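Long-range contact in p1 (Rice yellow mottle virus, PDB 6TY0), which acts as a viral suppressor of RNA silencing, a zinc-finger protein with a role in virus spread, represented here by its N-terminal part: residues L46-V60 against Y72-V86. Numbering follows the deposited sequence.
Sequences LRADFNPEKVGWVSV and YTSEQVKYFTNIPPV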
loop_
_atom_site.group_PDB
_atom_site.type_symbol
_atom_site.label_atom_id
_atom_site.label_comp_id
_atom_site.label_asym_id
_atom_site.label_seq_id
_atom_site.Cartn_x
_atom_site.Cartn_y
_atom_site.Cartn_z
ATOM N N LEU A 46 -18.684 -4.481 -2.732
ATOM C CA LEU A 46 -19.157 -4.598 -1.354
ATOM C C LEU A 46 -20.418 -3.777 -1.126
ATOM O O LEU A 46 -20.681 -2.803 -1.859
ATOM C CB LEU A 46 -18.132 -4.054 -0.387
ATOM C CG LEU A 46 -16.676 -4.566 -0.454
ATOM C CD1 LEU A 46 -15.849 -3.719 0.467
ATOM C CD2 LEU A 46 -16.555 -6.054 -0.086
ATOM N N ARG A 47 -21.159 -4.144 -0.075
ATOM C CA ARG A 47 -22.341 -3.430 0.351
ATOM C C ARG A 47 -22.053 -2.934 1.722
ATOM O O ARG A 47 -21.622 -3.702 2.586
ATOM C CB ARG A 47 -23.561 -4.358 0.420
ATOM C CG ARG A 47 -24.069 -4.803 -0.919
ATOM C CD ARG A 47 -25.059 -3.803 -1.472
ATOM N NE ARG A 47 -25.339 -4.111 -2.864
ATOM C CZ ARG A 47 -25.974 -3.308 -3.713
ATOM N NH1 ARG A 47 -26.434 -2.119 -3.327
ATOM N NH2 ARG A 47 -26.154 -3.704 -4.963
ATOM N N ALA A 48 -22.286 -1.650 1.941
ATOM C CA ALA A 48 -22.129 -1.060 3.245
ATOM C C ALA A 48 -23.231 -0.049 3.498
ATOM O O ALA A 48 -24.007 0.288 2.591
ATOM C CB ALA A 48 -20.778 -0.373 3.336
ATOM N N ASP A 49 -23.243 0.488 4.713
ATOM C CA ASP A 49 -24.312 1.387 5.149
ATOM C C ASP A 49 -24.034 2.836 4.796
ATOM O O ASP A 49 -23.148 3.451 5.388
ATOM C CB ASP A 49 -24.486 1.328 6.663
ATOM C CG ASP A 49 -25.140 0.024 7.130
ATOM O OD1 ASP A 49 -26.007 -0.552 6.416
ATOM O OD2 ASP A 49 -24.738 -0.409 8.225
ATOM N N PHE A 50 -24.833 3.379 3.881
ATOM C CA PHE A 50 -24.726 4.789 3.560
ATOM C C PHE A 50 -25.053 5.594 4.809
ATOM O O PHE A 50 -25.976 5.290 5.534
ATOM C CB PHE A 50 -25.630 5.180 2.404
ATOM C CG PHE A 50 -25.650 6.665 2.158
ATOM C CD1 PHE A 50 -24.617 7.280 1.452
ATOM C CD2 PHE A 50 -26.688 7.459 2.646
ATOM C CE1 PHE A 50 -24.592 8.640 1.251
ATOM C CE2 PHE A 50 -26.674 8.832 2.425
ATOM C CZ PHE A 50 -25.627 9.419 1.726
ATOM N N ASN A 51 -24.272 6.609 5.076
ATOM C CA ASN A 51 -24.556 7.489 6.164
ATOM C C ASN A 51 -24.014 8.867 5.849
ATOM O O ASN A 51 -22.821 9.000 5.592
ATOM C CB ASN A 51 -23.895 6.982 7.420
ATOM C CG ASN A 51 -24.243 7.830 8.618
ATOM O OD1 ASN A 51 -24.090 9.048 8.614
ATOM N ND2 ASN A 51 -24.717 7.188 9.654
ATOM N N PRO A 52 -24.873 9.907 5.891
ATOM C CA PRO A 52 -24.461 11.208 5.339
ATOM C C PRO A 52 -23.465 11.983 6.138
ATOM O O PRO A 52 -22.935 12.941 5.626
ATOM C CB PRO A 52 -25.771 12.003 5.242
ATOM C CG PRO A 52 -26.733 11.279 6.118
ATOM C CD PRO A 52 -26.331 9.829 6.074
ATOM N N GLU A 53 -23.223 11.591 7.377
ATOM C CA GLU A 53 -22.312 12.301 8.278
ATOM C C GLU A 53 -21.066 11.533 8.712
ATOM O O GLU A 53 -20.296 12.066 9.501
ATOM C CB GLU A 53 -23.004 12.622 9.611
ATOM C CG GLU A 53 -24.294 13.374 9.508
ATOM C CD GLU A 53 -24.224 14.535 8.557
ATOM O OE1 GLU A 53 -23.210 15.299 8.530
ATOM O OE2 GLU A 53 -25.219 14.651 7.832
ATOM N N LYS A 54 -20.864 10.316 8.219
ATOM C CA LYS A 54 -19.698 9.501 8.624
ATOM C C LYS A 54 -18.659 9.317 7.512
ATOM O O LYS A 54 -18.923 9.527 6.316
ATOM C CB LYS A 54 -20.173 8.124 9.063
ATOM C CG LYS A 54 -21.366 8.177 9.995
ATOM C CD LYS A 54 -20.977 8.633 11.387
ATOM C CE LYS A 54 -20.124 7.576 12.057
ATOM N NZ LYS A 54 -20.034 7.823 13.510
ATOM N N VAL A 55 -17.477 8.928 7.950
ATOM C CA VAL A 55 -16.412 8.491 7.106
ATOM C C VAL A 55 -16.070 7.117 7.649
ATOM O O VAL A 55 -15.909 6.975 8.854
ATOM C CB VAL A 55 -15.206 9.411 7.263
ATOM C CG1 VAL A 55 -14.002 8.877 6.489
ATOM C CG2 VAL A 55 -15.562 10.810 6.779
ATOM N N GLY A 56 -16.026 6.107 6.786
ATOM C CA GLY A 56 -15.655 4.737 7.213
ATOM C C GLY A 56 -14.302 4.322 6.676
ATOM O O GLY A 56 -13.786 4.914 5.708
ATOM N N TRP A 57 -13.717 3.311 7.310
ATOM C CA TRP A 57 -12.527 2.651 6.795
ATOM C C TRP A 57 -12.905 1.374 6.068
ATOM O O TRP A 57 -13.804 0.626 6.475
ATOM C CB TRP A 57 -11.594 2.259 7.923
ATOM C CG TRP A 57 -10.860 3.362 8.586
ATOM C CD1 TRP A 57 -11.137 3.906 9.822
ATOM C CD2 TRP A 57 -9.673 4.027 8.109
ATOM N NE1 TRP A 57 -10.191 4.880 10.134
ATOM C CE2 TRP A 57 -9.285 4.965 9.105
ATOM C CE3 TRP A 57 -8.908 3.929 6.937
ATOM C CZ2 TRP A 57 -8.165 5.791 8.962
ATOM C CZ3 TRP A 57 -7.780 4.756 6.797
ATOM C CH2 TRP A 57 -7.427 5.676 7.808
ATOM N N VAL A 58 -12.275 1.181 4.928
ATOM C CA VAL A 58 -12.278 -0.103 4.269
ATOM C C VAL A 58 -10.883 -0.682 4.555
ATOM O O VAL A 58 -9.881 0.022 4.455
ATOM C CB VAL A 58 -12.585 -0.028 2.760
ATOM C CG1 VAL A 58 -11.557 0.765 1.978
ATOM C CG2 VAL A 58 -12.711 -1.433 2.194
ATOM N N SER A 59 -10.836 -1.910 5.017
ATOM C CA SER A 59 -9.535 -2.556 5.254
ATOM C C SER A 59 -9.377 -3.735 4.330
ATOM O O SER A 59 -10.346 -4.468 4.030
ATOM C CB SER A 59 -9.426 -3.009 6.707
ATOM O OG SER A 59 -10.251 -4.138 6.921
ATOM N N VAL A 60 -8.166 -3.920 3.843
ATOM C CA VAL A 60 -7.919 -5.010 2.938
ATOM C C VAL A 60 -6.683 -5.714 3.446
ATOM O O VAL A 60 -5.623 -5.106 3.552
ATOM C CB VAL A 60 -7.746 -4.528 1.493
ATOM C CG1 VAL A 60 -7.619 -5.695 0.519
ATOM C CG2 VAL A 60 -8.913 -3.632 1.070
ATOM N N TYR A 72 -1.428 -5.652 5.009
ATOM C CA TYR A 72 -2.634 -4.983 5.472
ATOM C C TYR A 72 -2.559 -3.538 4.977
ATOM O O TYR A 72 -1.519 -2.830 5.136
ATOM C CB TYR A 72 -2.728 -5.044 7.023
ATOM C CG TYR A 72 -3.880 -4.256 7.602
ATOM C CD1 TYR A 72 -3.751 -2.886 7.843
ATOM C CD2 TYR A 72 -5.121 -4.851 7.833
ATOM C CE1 TYR A 72 -4.809 -2.150 8.330
ATOM C CE2 TYR A 72 -6.198 -4.116 8.333
ATOM C CZ TYR A 72 -6.034 -2.775 8.586
ATOM O OH TYR A 72 -7.093 -1.999 9.054
ATOM N N THR A 73 -3.622 -3.106 4.312
ATOM C CA THR A 73 -3.830 -1.685 4.017
ATOM C C THR A 73 -5.252 -1.298 4.305
ATOM O O THR A 73 -6.178 -2.135 4.421
ATOM C CB THR A 73 -3.784 -1.273 2.540
ATOM O OG1 THR A 73 -3.904 -2.396 1.653
ATOM C CG2 THR A 73 -2.676 -0.440 2.305
ATOM N N SER A 74 -5.447 0.000 4.307
ATOM C CA SER A 74 -6.756 0.532 4.497
ATOM C C SER A 74 -6.846 1.946 3.843
ATOM O O SER A 74 -5.828 2.578 3.460
ATOM C CB SER A 74 -7.012 0.564 5.969
ATOM O OG SER A 74 -6.092 1.490 6.510
ATOM N N GLU A 75 -8.091 2.350 3.611
ATOM C CA GLU A 75 -8.422 3.630 3.023
ATOM C C GLU A 75 -9.754 4.168 3.615
ATOM O O GLU A 75 -10.695 3.407 3.927
ATOM C CB GLU A 75 -8.479 3.487 1.489
ATOM C CG GLU A 75 -8.847 4.758 0.690
ATOM C CD GLU A 75 -7.839 5.899 0.847
ATOM O OE1 GLU A 75 -7.661 6.443 1.950
ATOM O OE2 GLU A 75 -7.197 6.225 -0.151
ATOM N N GLN A 76 -9.821 5.477 3.770
ATOM C CA GLN A 76 -11.078 6.171 4.202
ATOM C C GLN A 76 -12.048 6.342 3.066
ATOM O O GLN A 76 -11.626 6.586 1.964
ATOM C CB GLN A 76 -10.782 7.553 4.750
ATOM C CG GLN A 76 -9.596 7.563 5.676
ATOM C CD GLN A 76 -9.520 8.841 6.462
ATOM O OE1 GLN A 76 -8.586 9.636 6.292
ATOM N NE2 GLN A 76 -10.505 9.046 7.338
ATOM N N VAL A 77 -13.336 6.184 3.352
ATOM C CA VAL A 77 -14.420 6.236 2.367
ATOM C C VAL A 77 -15.541 7.073 2.964
ATOM O O VAL A 77 -16.175 6.683 3.949
ATOM C CB VAL A 77 -15.048 4.888 2.055
ATOM C CG1 VAL A 77 -16.078 5.059 0.936
ATOM C CG2 VAL A 77 -14.018 3.872 1.623
ATOM N N LYS A 78 -15.769 8.225 2.350
ATOM C CA LYS A 78 -16.777 9.166 2.803
ATOM C C LYS A 78 -18.152 8.601 2.639
ATOM O O LYS A 78 -18.471 8.033 1.609
ATOM C CB LYS A 78 -16.680 10.441 1.969
ATOM C CG LYS A 78 -15.471 11.259 2.307
ATOM C CD LYS A 78 -15.469 12.537 1.505
ATOM C CE LYS A 78 -14.358 13.430 2.016
ATOM N NZ LYS A 78 -14.161 14.581 1.101
ATOM N N TYR A 79 -18.973 8.803 3.661
ATOM C CA TYR A 79 -20.411 8.469 3.677
ATOM C C TYR A 79 -20.808 7.024 3.659
ATOM O O TYR A 79 -21.963 6.696 3.328
ATOM C CB TYR A 79 -21.174 9.196 2.548
ATOM C CG TYR A 79 -20.638 10.576 2.248
ATOM C CD1 TYR A 79 -20.551 11.574 3.223
ATOM C CD2 TYR A 79 -20.157 10.856 0.972
ATOM C CE1 TYR A 79 -20.020 12.842 2.901
ATOM C CE2 TYR A 79 -19.654 12.085 0.646
ATOM C CZ TYR A 79 -19.578 13.066 1.600
ATOM O OH TYR A 79 -19.017 14.242 1.152
ATOM N N PHE A 80 -19.855 6.136 3.899
ATOM C CA PHE A 80 -20.182 4.732 4.023
ATOM C C PHE A 80 -19.525 4.247 5.317
ATOM O O PHE A 80 -18.410 4.676 5.694
ATOM C CB PHE A 80 -19.733 3.906 2.837
ATOM C CG PHE A 80 -20.632 4.003 1.670
ATOM C CD1 PHE A 80 -21.796 3.304 1.632
ATOM C CD2 PHE A 80 -20.314 4.820 0.613
ATOM C CE1 PHE A 80 -22.640 3.376 0.544
ATOM C CE2 PHE A 80 -21.154 4.919 -0.482
ATOM C CZ PHE A 80 -22.314 4.192 -0.522
ATOM N N THR A 81 -20.240 3.367 5.990
ATOM C CA THR A 81 -19.816 2.928 7.289
ATOM C C THR A 81 -20.107 1.416 7.450
ATOM O O THR A 81 -20.834 0.818 6.637
ATOM C CB THR A 81 -20.459 3.878 8.334
ATOM O OG1 THR A 81 -19.626 3.928 9.488
ATOM C CG2 THR A 81 -21.891 3.464 8.697
ATOM N N ASN A 82 -19.528 0.775 8.475
ATOM C CA ASN A 82 -19.652 -0.704 8.611
ATOM C C ASN A 82 -19.267 -1.429 7.343
ATOM O O ASN A 82 -19.975 -2.327 6.878
ATOM C CB ASN A 82 -21.066 -1.134 8.963
ATOM C CG ASN A 82 -21.572 -0.456 10.208
ATOM O OD1 ASN A 82 -20.829 -0.280 11.181
ATOM N ND2 ASN A 82 -22.840 -0.018 10.174
ATOM N N ILE A 83 -18.147 -1.017 6.757
ATOM C CA ILE A 83 -17.753 -1.578 5.491
ATOM C C ILE A 83 -17.178 -2.994 5.773
ATOM O O ILE A 83 -16.280 -3.138 6.588
ATOM C CB ILE A 83 -16.713 -0.677 4.799
ATOM C CG1 ILE A 83 -17.279 0.768 4.615
ATOM C CG2 ILE A 83 -16.355 -1.267 3.436
ATOM C CD1 ILE A 83 -16.258 1.792 4.114
ATOM N N PRO A 84 -17.688 -4.024 5.104
ATOM C CA PRO A 84 -17.138 -5.349 5.421
ATOM C C PRO A 84 -15.592 -5.397 5.183
ATOM O O PRO A 84 -15.109 -4.880 4.177
ATOM C CB PRO A 84 -17.864 -6.299 4.466
ATOM C CG PRO A 84 -19.081 -5.543 3.977
ATOM C CD PRO A 84 -18.712 -4.082 4.039
ATOM N N PRO A 85 -14.840 -5.979 6.130
ATOM C CA PRO A 85 -13.402 -6.257 5.956
ATOM C C PRO A 85 -13.186 -7.127 4.736
ATOM O O PRO A 85 -13.969 -8.007 4.478
ATOM C CB PRO A 85 -13.039 -7.062 7.209
ATOM C CG PRO A 85 -14.187 -6.899 8.155
ATOM C CD PRO A 85 -15.398 -6.665 7.317
ATOM N N VAL A 86 -12.176 -6.842 3.924
ATOM C CA VAL A 86 -11.867 -7.668 2.750
ATOM C C VAL A 86 -10.648 -8.501 3.097
ATOM O O VAL A 86 -9.655 -7.974 3.604
ATOM C CB VAL A 86 -11.535 -6.811 1.524
ATOM C CG1 VAL A 86 -11.219 -7.699 0.301
ATOM C CG2 VAL A 86 -12.684 -5.845 1.252
HETATM O O HOH W 1 -16.512 0.753 7.722
HETATM O O HOH W 2 -13.522 -2.905 5.644
HETATM O O HOH W 3 -9.288 -6.607 6.164
#
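Gln-76 lies alongside Trp-57 with its CG over one face of the indole, 3.7 Å from the centroid of the six-membered ring and 20° off its normal, a CH-pi contact. The six-membered ring of Trp-57 reaches across to the neighbouring strand, its CE3 lying against the backbone of Glu-75, and the Gln-76 amide runs on nearly parallel to the indole. On the opposite side of this sheet Val-58 CG1 meets Val-77 CG2 at 4.0 Å, while Val-58 CG2 packs on Ile-83 CG2. Leu-46 CD1 reaches Ile-83 CG2 and Val-86 CG2, both at 3.9 Å. At the far end, the edge of Phe-50 points at the face of Phe-80 in a T-shaped pair, centroids 5.9 Å apart and planes at 77°.

Trp-57, Val-58, Gln-76 and Val-77 belong to a beta hairpin, 54-64 with 70-77, in which paired backbone bonds join Gly-56 to Val-77, Val-58 to Glu-75 and Val-60 to Thr-73. Both segments turn a corner, at Pro-52 and Glu-53 and at Lys-78 and Tyr-79, and on its other side pair in a second sheet through Asp-49 and Thr-81. Asn-82 ND2 adds a bond to the anti lone pair of Asp-49 OD2 (2.7 Å, 165°); Asp-49 OD1 is hydrogen-bonded to Thr-11 OG1.

Waters bridge the irregular 82-85 run to the hairpin: one accepts from Ile-83 N and donates to Trp-57 O, another links Ser-59 N with Ile-83 O. Further out, Ile-8 packs on Ala-48, Val-77 and Phe-80, and Glu-75 OE2 is hydrogen-bonded to Met-1 N of the second subunit.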